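PDB 6TNE: histidine kinase from Caulobacter vibrioides, which probably relays phosphoryl groups in two-component signalling as the hybrid kinase CckA, whose receiver domain, the part modelled here, belongs to the CheY-like family. Local coordinates for residues R13-A17 with L28-D32; A31-E35 with M56-D60; D48-V54 with A75-S81; L65-R69 with E95-T99. One frame throughout, in Å; residues are numbered along the deposited sequence. Where two conformers were deposited one is given.

Contact 1 of 4, residues R13-A17 with L28-D32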
loop_
_atom_site.group_PDB
_atom_site.type_symbol
_atom_site.label_atom_id
_atom_site.label_comp_id
_atom_site.label_asym_id
_atom_site.label_seq_id
_atom_site.Cartn_x
_atom_site.Cartn_y
_atom_site.Cartn_z
ATOM N N ARG A 13 8.660 -1.999 -6.141
ATOM C CA ARG A 13 7.690 -2.746 -5.370
ATOM C C ARG A 13 8.304 -4.006 -4.793
ATOM O O ARG A 13 8.070 -4.361 -3.628
ATOM C CB ARG A 13 6.518 -3.112 -6.265
ATOM C CG ARG A 13 5.391 -3.735 -5.493
ATOM C CD ARG A 13 4.294 -4.257 -6.442
ATOM N NE ARG A 13 4.775 -5.373 -7.244
ATOM C CZ ARG A 13 4.970 -5.376 -8.552
ATOM N NH1 ARG A 13 4.688 -4.308 -9.316
ATOM N NH2 ARG A 13 5.482 -6.453 -9.107
ATOM N N SER A 14 9.086 -4.726 -5.613
ATOM C CA SER A 14 9.606 -6.030 -5.182
ATOM C C SER A 14 10.600 -5.868 -4.052
ATOM O O SER A 14 10.608 -6.686 -3.129
ATOM C CB SER A 14 10.306 -6.737 -6.346
ATOM O OG SER A 14 9.444 -6.984 -7.422
ATOM N N VAL A 15 11.483 -4.869 -4.135
ATOM C CA VAL A 15 12.430 -4.637 -3.044
ATOM C C VAL A 15 11.672 -4.389 -1.748
ATOM O O VAL A 15 11.944 -5.005 -0.707
ATOM C CB VAL A 15 13.377 -3.478 -3.387
ATOM C CG1 VAL A 15 14.139 -2.991 -2.151
ATOM C CG2 VAL A 15 14.310 -3.848 -4.529
ATOM N N ALA A 16 10.732 -3.439 -1.782
ATOM C CA ALA A 16 10.017 -3.066 -0.563
ATOM C C ALA A 16 9.215 -4.243 -0.034
ATOM O O ALA A 16 9.176 -4.489 1.188
ATOM C CB ALA A 16 9.120 -1.846 -0.830
ATOM N N ALA A 17 8.554 -4.982 -0.927
ATOM C CA ALA A 17 7.754 -6.132 -0.490
ATOM C C ALA A 17 8.641 -7.176 0.191
ATOM O O ALA A 17 8.292 -7.736 1.235
ATOM C CB ALA A 17 7.006 -6.771 -1.674
ATOM N N LEU A 28 0.731 -8.422 -0.118
ATOM C CA LEU A 28 0.011 -8.728 -1.338
ATOM C C LEU A 28 0.373 -7.628 -2.320
ATOM O O LEU A 28 0.063 -6.449 -2.099
ATOM C CB LEU A 28 -1.485 -8.675 -1.062
ATOM C CG LEU A 28 -2.007 -9.651 0.003
ATOM C CD1 LEU A 28 -3.511 -9.591 0.147
ATOM C CD2 LEU A 28 -1.608 -11.076 -0.332
ATOM N N GLU A 29 0.981 -7.987 -3.414
ATOM C CA GLU A 29 1.474 -7.003 -4.373
ATOM C C GLU A 29 0.476 -6.784 -5.499
ATOM O O GLU A 29 -0.135 -7.756 -5.988
ATOM C CB GLU A 29 2.780 -7.486 -4.981
ATOM C CG GLU A 29 3.947 -7.462 -3.993
ATOM C CD GLU A 29 5.209 -8.031 -4.631
ATOM O OE1 GLU A 29 5.748 -7.402 -5.571
ATOM O OE2 GLU A 29 5.657 -9.111 -4.194
ATOM N N ALA A 30 0.381 -5.547 -5.960
ATOM C CA ALA A 30 -0.415 -5.225 -7.132
ATOM C C ALA A 30 0.374 -4.215 -7.952
ATOM O O ALA A 30 1.067 -3.359 -7.392
ATOM C CB ALA A 30 -1.772 -4.636 -6.709
ATOM N N ALA A 31 0.238 -4.270 -9.282
ATOM C CA ALA A 31 0.937 -3.349 -10.151
ATOM C C ALA A 31 0.054 -2.206 -10.621
ATOM O O ALA A 31 0.561 -1.285 -11.262
ATOM C CB ALA A 31 1.495 -4.066 -11.380
ATOM N N ASP A 32 -1.233 -2.238 -10.322
ATOM C CA ASP A 32 -2.119 -1.165 -10.752
ATOM C C ASP A 32 -3.374 -1.203 -9.900
ATOM O O ASP A 32 -3.611 -2.140 -9.124
ATOM C CB ASP A 32 -2.466 -1.185 -12.240
ATOM C CG ASP A 32 -3.071 -2.436 -12.665
ATOM O OD1 ASP A 32 -3.973 -2.989 -12.053
ATOM O OD2 ASP A 32 -2.637 -2.927 -13.692
HETATM O O HOH W 1 7.110 -8.649 -7.567
#
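Arg13 and Glu29 make a salt bridge between helix 10-21 and strand 26-30, the helix and second strand of the first beta-alpha-beta unit of this receiver domain; here residues 13-17 and 28-30 run nearly antiparallel. Arg13 NE donates to Glu29 OE1 over 2.8 Å, with an angle of 160° at the hydrogen. OE1 sits at the edge of the guanidinium, close to its plane, and accepts through the anti lone pair, turned away from OE2. The planes of guanidinium and carboxylate are 38° apart, and NE alone makes the direct bond. The bend at chi3 (67°) swings NE round to Glu29 OE1; Arg13 CD lies 3.5 Å from Ala30 O, while NH1 carries on to Asp10 OD2 and Glu7 O. A water accepts from Arg13 NH2 and donates to Glu29 OE1 at 2.7 Å; it also donates to Ser14 OG, whose main partner is Asp10 O. One turn further along the helix, Ala17 CB rests against Glu29 CD at 3.7 Å. Glu29 OE2 is taken by Arg21. With both oxygens of Glu29 bound by arginines of one helix, the carboxylate probably stays ionised and has little freedom to rotate.

Contact 2 of 4, residues A31-E35 with M56-D60; sequences ADGEE and MPGID
Pro57 O draws two waters into the gap between the start of helix 33-42 and the loop that follows strand 49-53. The first water donates to it over 2.9 Å and also to Ala31 O. The second lies 2.8 Å from Pro57 O, is within bonding range of Ile59 O too, and accepts from Gly33 N at 2.7 Å, so the first N-H of the helix meets the loop carbonyls through solvent. One direct bond crosses the contact: Ile59 N donates to Glu34 OE1 over 3.1 Å at 155°, reaching the oxygen on its syn side but tilted from the carboxylate plane. Glu34 gets there by folding its chain at chi2 (85°), which lays the carboxylate alongside Ile59, the two side chains heading opposite ways; OE1 ends 3.5 Å from Ile59 CG2. Below this polar layer, Ile59 CG1 packs on Gly33 CA at 3.9 Å, where the lack of a side chain lets the loop come close. Ile59 also rests on Leu64 and Lys67 of helix 61-72. The helix start is itself well fixed. Asp32 is its N-cap, with OD1 accepting from Glu35 N (2.9 Å, 171°), and Glu35 OE2 in turn takes Ala31 N. Loop carbonyls thus face the amino end of a helix dipole through ordered water, and the Glu34 carboxylate takes a loop N-H, a pairing of opposite polarities that probably favours this loop conformation.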
loop_
_atom_site.group_PDB
_atom_site.type_symbol
_atom_site.label_atom_id
_atom_site.label_comp_id
_atom_site.label_asym_id
_atom_site.label_seq_id
_atom_site.Cartn_x
_atom_site.Cartn_y
_atom_site.Cartn_z
ATOM N N ALA A 31 0.238 -4.270 -9.282
ATOM C CA ALA A 31 0.937 -3.349 -10.151
ATOM C C ALA A 31 0.054 -2.206 -10.621
ATOM O O ALA A 31 0.561 -1.285 -11.262
ATOM C CB ALA A 31 1.495 -4.066 -11.380
ATOM N N ASP A 32 -1.233 -2.238 -10.322
ATOM C CA ASP A 32 -2.119 -1.165 -10.752
ATOM C C ASP A 32 -3.374 -1.203 -9.900
ATOM O O ASP A 32 -3.611 -2.140 -9.124
ATOM C CB ASP A 32 -2.466 -1.185 -12.240
ATOM C CG ASP A 32 -3.071 -2.436 -12.665
ATOM O OD1 ASP A 32 -3.973 -2.989 -12.053
ATOM O OD2 ASP A 32 -2.637 -2.927 -13.692
ATOM N N GLY A 33 -4.173 -0.149 -10.031
ATOM C CA GLY A 33 -5.346 -0.023 -9.192
ATOM C C GLY A 33 -6.424 -1.020 -9.486
ATOM O O GLY A 33 -7.137 -1.453 -8.590
ATOM N N GLU A 34 -6.574 -1.387 -10.746
ATOM C CA GLU A 34 -7.595 -2.350 -11.090
ATOM C C GLU A 34 -7.304 -3.729 -10.432
ATOM O O GLU A 34 -8.199 -4.373 -9.862
ATOM C CB GLU A 34 -7.738 -2.267 -12.618
ATOM C CG GLU A 34 -8.217 -0.744 -13.124
ATOM C CD GLU A 34 -7.135 0.460 -13.374
ATOM O OE1 GLU A 34 -7.506 1.552 -13.889
ATOM O OE2 GLU A 34 -5.927 0.402 -13.103
ATOM N N GLU A 35 -6.036 -4.176 -10.453
ATOM C CA GLU A 35 -5.651 -5.391 -9.727
ATOM C C GLU A 35 -5.842 -5.224 -8.232
ATOM O O GLU A 35 -6.365 -6.108 -7.547
ATOM C CB GLU A 35 -4.177 -5.646 -10.018
ATOM C CG GLU A 35 -3.646 -6.833 -9.302
ATOM C CD GLU A 35 -2.168 -7.162 -9.590
ATOM O OE1 GLU A 35 -1.736 -8.227 -9.151
ATOM O OE2 GLU A 35 -1.426 -6.375 -10.230
ATOM N N MET A 56 0.105 6.137 -11.373
ATOM C CA MET A 56 0.339 4.802 -11.933
ATOM C C MET A 56 -0.437 4.708 -13.225
ATOM O O MET A 56 -1.492 5.346 -13.343
ATOM C CB MET A 56 -0.213 3.713 -11.006
ATOM C CG MET A 56 0.461 3.654 -9.645
ATOM S SD MET A 56 -0.226 2.346 -8.641
ATOM C CE MET A 56 -1.807 3.030 -8.132
ATOM N N PRO A 57 0.032 3.938 -14.205
ATOM C CA PRO A 57 -0.834 3.667 -15.373
ATOM C C PRO A 57 -2.185 3.147 -14.866
ATOM O O PRO A 57 -2.238 2.275 -13.969
ATOM C CB PRO A 57 -0.051 2.604 -16.148
ATOM C CG PRO A 57 1.417 2.819 -15.762
ATOM C CD PRO A 57 1.357 3.271 -14.291
ATOM N N GLY A 58 -3.283 3.682 -15.423
ATOM C CA GLY A 58 -4.603 3.394 -14.889
ATOM C C GLY A 58 -5.012 4.418 -13.834
ATOM O O GLY A 58 -4.515 5.542 -13.803
ATOM N N ILE A 59 -5.943 4.033 -12.959
ATOM C CA ILE A 59 -6.385 4.955 -11.916
ATOM C C ILE A 59 -5.253 5.316 -10.951
ATOM O O ILE A 59 -4.379 4.501 -10.626
ATOM C CB ILE A 59 -7.603 4.415 -11.156
ATOM C CG1 ILE A 59 -7.269 3.120 -10.363
ATOM C CG2 ILE A 59 -8.772 4.260 -12.138
ATOM C CD1 ILE A 59 -8.437 2.625 -9.537
ATOM N N ASP A 60 -5.281 6.546 -10.474
ATOM C CA ASP A 60 -4.317 6.993 -9.467
ATOM C C ASP A 60 -4.630 6.366 -8.105
ATOM O O ASP A 60 -5.728 5.860 -7.850
ATOM C CB ASP A 60 -4.345 8.523 -9.365
ATOM C CG ASP A 60 -5.740 9.036 -9.211
ATOM O OD1 ASP A 60 -6.239 9.148 -8.059
ATOM O OD2 ASP A 60 -6.375 9.264 -10.260
HETATM O O HOH W 2 0.118 0.627 -13.312
HETATM O O HOH W 3 -3.566 2.063 -11.543
#

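Contact 3 of 4, residues D48-V54 with A75-S81; sequences DLLISDV and APVMFIS
Ile51 and Met78 lie side by side and point the same way, and here the packing is tight: Met78 CE sits 3.3 Å from Ile51 CD1. The bend in Met78 at chi3 (53°) folds the methyl back over the isoleucine. Asp53 and Ile80 share this face of the sheet. On the other face Leu50 and Val77 also run alongside each other, CD2 to CG1 at 3.8 Å, and Val77 CG1 covers one face of the Phe79 ring, offset toward its rim. That ring turns an edge to Ser52 O, while Val54 crosses Phe79 at about a right angle, CG2 meeting CB at 3.8 Å. Leu49 likewise crosses Pro76, its CD1 over the proline ring. Strand 49-53, the central one, and its parallel neighbour 77-81 belong to the sheet of a CheY-like receiver domain, joined by the crossover through helix 61-72. Backbone bonds alternate: Leu50 N to Pro76 O, Met78 N to Leu50 O, Ser52 N to Met78 O, Ile80 N to Ser52 O. Asp53 is probably the phosphorylation site, as its place at the end of strand 49-53 suggests. Its OD1 lies 3.0 Å from Ile80 O, two acceptors brought together without a bond between them. Lys103 NZ forms a salt bridge with Asp53 OD1, to which a water donates at 2.6 Å; the same water is 2.8 Å from Ser81 OG, which also meets Tyr83 N.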
loop_
_atom_site.group_PDB
_atom_site.type_symbol
_atom_site.label_atom_id
_atom_site.label_comp_id
_atom_site.label_asym_id
_atom_site.label_seq_id
_atom_site.Cartn_x
_atom_site.Cartn_y
_atom_site.Cartn_z
ATOM N N ASP A 48 -4.575 -4.947 6.697
ATOM C CA ASP A 48 -4.223 -4.061 7.787
ATOM C C ASP A 48 -3.680 -2.721 7.334
ATOM O O ASP A 48 -3.647 -1.796 8.133
ATOM C CB ASP A 48 -3.227 -4.782 8.692
ATOM C CG ASP A 48 -3.824 -6.036 9.294
ATOM O OD1 ASP A 48 -4.882 -5.905 9.954
ATOM O OD2 ASP A 48 -3.284 -7.139 9.096
ATOM N N LEU A 49 -3.207 -2.602 6.097
ATOM C CA LEU A 49 -2.582 -1.384 5.612
ATOM C C LEU A 49 -2.589 -1.431 4.100
ATOM O O LEU A 49 -2.222 -2.463 3.520
ATOM C CB LEU A 49 -1.124 -1.307 6.110
ATOM C CG LEU A 49 -0.262 -0.139 5.604
ATOM C CD1 LEU A 49 -0.755 1.223 6.055
ATOM C CD2 LEU A 49 1.179 -0.324 6.026
ATOM N N LEU A 50 -2.927 -0.321 3.461
ATOM C CA LEU A 50 -2.725 -0.136 2.032
ATOM C C LEU A 50 -1.538 0.803 1.850
ATOM O O LEU A 50 -1.527 1.880 2.453
ATOM C CB LEU A 50 -3.957 0.539 1.410
ATOM C CG LEU A 50 -3.819 0.979 -0.049
ATOM C CD1 LEU A 50 -3.551 -0.175 -0.964
ATOM C CD2 LEU A 50 -5.026 1.768 -0.487
ATOM N N ILE A 51 -0.568 0.409 1.034
ATOM C CA ILE A 51 0.511 1.292 0.602
ATOM C C ILE A 51 0.349 1.421 -0.898
ATOM O O ILE A 51 0.282 0.398 -1.589
ATOM C CB ILE A 51 1.898 0.726 0.916
ATOM C CG1 ILE A 51 2.062 0.500 2.422
ATOM C CG2 ILE A 51 2.961 1.717 0.403
ATOM C CD1 ILE A 51 3.388 -0.178 2.787
ATOM N N SER A 52 0.222 2.642 -1.425
ATOM C CA SER A 52 0.012 2.793 -2.854
ATOM C C SER A 52 0.807 3.945 -3.403
ATOM O O SER A 52 0.853 5.033 -2.809
ATOM C CB SER A 52 -1.464 3.059 -3.154
ATOM O OG SER A 52 -1.716 3.110 -4.553
ATOM N N ASP A 53 1.398 3.738 -4.576
ATOM C CA ASP A 53 1.900 4.837 -5.390
ATOM C C ASP A 53 0.742 5.746 -5.773
ATOM O O ASP A 53 -0.417 5.325 -5.827
ATOM C CB ASP A 53 2.597 4.259 -6.643
ATOM C CG ASP A 53 3.575 5.222 -7.332
ATOM O OD1 ASP A 53 3.863 6.290 -6.771
ATOM O OD2 ASP A 53 3.984 4.926 -8.487
ATOM N N VAL A 54 1.046 7.019 -5.975
ATOM C CA VAL A 54 0.024 7.998 -6.356
ATOM C C VAL A 54 -0.261 7.936 -7.846
ATOM O O VAL A 54 -1.420 7.765 -8.255
ATOM C CB VAL A 54 0.412 9.411 -5.855
ATOM C CG1 VAL A 54 -0.604 10.454 -6.370
ATOM C CG2 VAL A 54 0.479 9.395 -4.339
ATOM N N ALA A 75 -8.657 0.293 7.752
ATOM C CA ALA A 75 -7.218 0.134 7.572
ATOM C C ALA A 75 -6.581 1.479 7.222
ATOM O O ALA A 75 -7.116 2.222 6.388
ATOM C CB ALA A 75 -6.934 -0.830 6.429
ATOM N N PRO A 76 -5.420 1.787 7.791
ATOM C CA PRO A 76 -4.678 2.973 7.352
ATOM C C PRO A 76 -4.203 2.836 5.916
ATOM O O PRO A 76 -4.100 1.741 5.351
ATOM C CB PRO A 76 -3.480 3.008 8.309
ATOM C CG PRO A 76 -3.331 1.537 8.821
ATOM C CD PRO A 76 -4.752 1.073 8.903
ATOM N N VAL A 77 -3.899 3.979 5.332
ATOM C CA VAL A 77 -3.465 4.085 3.946
ATOM C C VAL A 77 -2.240 4.976 3.915
ATOM O O VAL A 77 -2.251 6.056 4.528
ATOM C CB VAL A 77 -4.577 4.652 3.036
ATOM C CG1 VAL A 77 -4.075 4.841 1.615
ATOM C CG2 VAL A 77 -5.871 3.822 3.155
ATOM N N MET A 78 -1.210 4.558 3.197
ATOM C CA MET A 78 0.015 5.322 3.036
ATOM C C MET A 78 0.281 5.483 1.561
ATOM O O MET A 78 0.433 4.478 0.836
ATOM C CB MET A 78 1.153 4.554 3.652
ATOM C CG MET A 78 2.463 5.249 3.549
ATOM S SD MET A 78 3.797 4.501 4.466
ATOM C CE MET A 78 3.800 2.833 3.955
ATOM N N PHE A 79 0.290 6.711 1.082
ATOM C CA PHE A 79 0.640 7.016 -0.292
ATOM C C PHE A 79 2.114 7.295 -0.393
ATOM O O PHE A 79 2.693 7.924 0.493
ATOM C CB PHE A 79 -0.153 8.220 -0.779
ATOM C CG PHE A 79 -1.596 7.904 -1.015
ATOM C CD1 PHE A 79 -1.968 6.935 -1.972
ATOM C CD2 PHE A 79 -2.580 8.507 -0.265
ATOM C CE1 PHE A 79 -3.310 6.600 -2.171
ATOM C CE2 PHE A 79 -3.915 8.155 -0.448
ATOM C CZ PHE A 79 -4.273 7.221 -1.394
ATOM N N ILE A 80 2.702 6.870 -1.489
ATOM C CA ILE A 80 4.103 7.101 -1.790
ATOM C C ILE A 80 4.187 7.799 -3.141
ATOM O O ILE A 80 3.415 7.507 -4.056
ATOM C CB ILE A 80 4.934 5.800 -1.750
ATOM C CG1 ILE A 80 4.507 4.759 -2.791
ATOM C CG2 ILE A 80 4.883 5.172 -0.324
ATOM C CD1 ILE A 80 5.360 3.548 -2.816
ATOM N N SER A 81 5.140 8.718 -3.285
ATOM C CA SER A 81 5.318 9.355 -4.591
ATOM C C SER A 81 6.612 10.136 -4.585
ATOM O O SER A 81 7.043 10.633 -3.538
ATOM C CB SER A 81 4.206 10.359 -4.954
ATOM O OG SER A 81 4.383 10.858 -6.281
HETATM O O HOH W 4 3.566 8.678 -7.747
#

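Contact 4 of 4, residues L65-R69 with E95-T99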
loop_
_atom_site.group_PDB
_atom_site.type_symbol
_atom_site.label_atom_id
_atom_site.label_comp_id
_atom_site.label_asym_id
_atom_site.label_seq_id
_atom_site.Cartn_x
_atom_site.Cartn_y
_atom_site.Cartn_z
ATOM N N LEU A 65 -8.192 4.468 -3.589
ATOM C CA LEU A 65 -8.694 4.526 -2.220
ATOM C C LEU A 65 -10.189 4.789 -2.209
ATOM O O LEU A 65 -10.933 4.181 -1.439
ATOM C CB LEU A 65 -7.942 5.609 -1.443
ATOM C CG LEU A 65 -8.423 5.793 -0.010
ATOM C CD1 LEU A 65 -8.302 4.418 0.715
ATOM C CD2 LEU A 65 -7.657 6.874 0.701
ATOM N N LYS A 66 -10.658 5.706 -3.044
ATOM C CA LYS A 66 -12.093 5.973 -3.063
ATOM C C LYS A 66 -12.885 4.721 -3.419
ATOM O O LYS A 66 -13.943 4.461 -2.833
ATOM C CB LYS A 66 -12.349 7.073 -4.058
ATOM C CG LYS A 66 -12.150 8.447 -3.436
ATOM C CD LYS A 66 -13.236 8.708 -2.389
ATOM C CE LYS A 66 -13.233 10.144 -1.840
ATOM N NZ LYS A 66 -13.733 10.204 -0.430
ATOM N N LYS A 67 -12.387 3.933 -4.350
ATOM C CA LYS A 67 -13.092 2.729 -4.756
ATOM C C LYS A 67 -12.952 1.583 -3.768
ATOM O O LYS A 67 -13.849 0.733 -3.664
ATOM C CB LYS A 67 -12.606 2.294 -6.128
ATOM C CG LYS A 67 -12.940 3.268 -7.209
ATOM C CD LYS A 67 -12.405 2.794 -8.540
ATOM C CE LYS A 67 -12.692 3.761 -9.670
ATOM N NZ LYS A 67 -14.151 3.889 -9.899
ATOM N N ALA A 68 -11.842 1.549 -3.037
ATOM C CA ALA A 68 -11.486 0.390 -2.228
ATOM C C ALA A 68 -11.693 0.618 -0.747
ATOM O O ALA A 68 -11.607 -0.329 0.006
ATOM C CB ALA A 68 -10.012 0.007 -2.449
ATOM N N ARG A 69 -11.993 1.846 -0.320
ATOM C CA ARG A 69 -12.050 2.150 1.101
ATOM C C ARG A 69 -13.029 1.261 1.842
ATOM O O ARG A 69 -12.726 0.819 2.956
ATOM C CB ARG A 69 -12.430 3.635 1.279
ATOM C CG ARG A 69 -12.232 4.241 2.663
ATOM C CD ARG A 69 -11.109 3.562 3.382
ATOM N NE ARG A 69 -10.185 4.472 4.055
ATOM C CZ ARG A 69 -9.313 4.031 4.943
ATOM N NH1 ARG A 69 -8.464 4.869 5.552
ATOM N NH2 ARG A 69 -9.296 2.728 5.198
ATOM N N GLU A 95 -11.012 12.007 4.325
ATOM C CA GLU A 95 -10.465 10.647 4.499
ATOM C C GLU A 95 -9.437 10.565 5.635
ATOM O O GLU A 95 -8.339 11.171 5.594
ATOM C CB GLU A 95 -9.865 10.084 3.196
ATOM C CG GLU A 95 -10.807 10.008 1.993
ATOM C CD GLU A 95 -11.831 8.898 2.093
ATOM O OE1 GLU A 95 -12.776 8.885 1.260
ATOM O OE2 GLU A 95 -11.690 8.046 2.999
ATOM N N THR A 96 -9.794 9.752 6.624
ATOM C CA THR A 96 -9.016 9.548 7.837
ATOM C C THR A 96 -7.956 8.456 7.627
ATOM O O THR A 96 -8.059 7.616 6.731
ATOM C CB THR A 96 -9.981 9.216 9.002
ATOM O OG1 THR A 96 -10.348 7.828 8.979
ATOM C CG2 THR A 96 -11.267 10.046 8.893
ATOM N N GLY A 97 -6.955 8.449 8.494
ATOM C CA GLY A 97 -5.913 7.452 8.410
ATOM C C GLY A 97 -5.059 7.496 7.163
ATOM O O GLY A 97 -4.528 6.435 6.804
ATOM N N VAL A 98 -4.869 8.671 6.507
ATOM C CA VAL A 98 -4.099 8.792 5.240
ATOM C C VAL A 98 -2.774 9.510 5.468
ATOM O O VAL A 98 -2.723 10.628 6.014
ATOM C CB VAL A 98 -4.917 9.502 4.158
ATOM C CG1 VAL A 98 -4.073 9.851 3.018
ATOM C CG2 VAL A 98 -6.048 8.624 3.677
ATOM N N THR A 99 -1.682 8.850 5.112
ATOM C CA THR A 99 -0.336 9.371 5.296
ATOM C C THR A 99 0.382 9.403 3.958
ATOM O O THR A 99 -0.089 8.819 2.953
ATOM C CB THR A 99 0.458 8.543 6.326
ATOM O OG1 THR A 99 0.631 7.213 5.842
ATOM C CG2 THR A 99 -0.181 8.525 7.703
#
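Helix 61-72 and the turn into strand 98-102 keep their backbones well apart, the nearest CA atoms, of Lys66 and Glu95, being 9.0 Å from each other, so side chains from both segments span the gap. In the alpha/beta receiver fold this is where the helix lies over the edge strand of the parallel sheet. Gly97 turns the chain at a positive phi (64°) just before that strand begins. Arg69, bent at chi2 and chi3, reaches the turn, and its NH1 donates to Thr96 O at 3.0 Å; the bond is weak, bent to 128° at the hydrogen although the oxygen is near the guanidinium plane, and, as it rests on one of two deposited conformers, doubtful. The stronger partner of this guanidinium is Ala75 O, reached by NH2. Glu95, the first residue after the unmodelled 84-94, runs past Arg69 head to tail, with OE2 4.0 Å from Arg69 NE, too long for a salt bridge. Its OE1 faces Lys66, whose chain bends at chi2 (-68°) to bring the ammonium over. The modelled distance from Lys66 NZ to Glu95 OE1, 2.3 Å, is too short to be taken literally, so the salt bridge there is plausible but its geometry doubtful. Beneath these surface charges Leu65 rests on Val77 and Val98 on Phe79, and the two reach each other tip to tip, Leu65 CD2 against Val98 CG2 at 3.8 Å.

In the fold
Contact 3 is the middle of the sheet, and the others lie around it. Contacts 1 and 4 are on opposite sides of the chain's centre, about 19 Å apart between centres. Contact 1 passes directly into contact 2 through the shared Ala31 and Asp32, and Glu35 OE2 lies 3.5 Å from Ala30 CA. Contact 2 meets contact 3 where Asp60 CB packs 3.2 Å from Val54 O, just past Asp53, which Glu7, Asp8 and Lys103 surround in what is probably the phosphorylation site. Contacts 3 and 4 are the nearest pair, with centres about 8 Å apart; a probable hydrogen bond from Phe79 N to Thr99 O, 2.8 Å, joins their neighbouring strands.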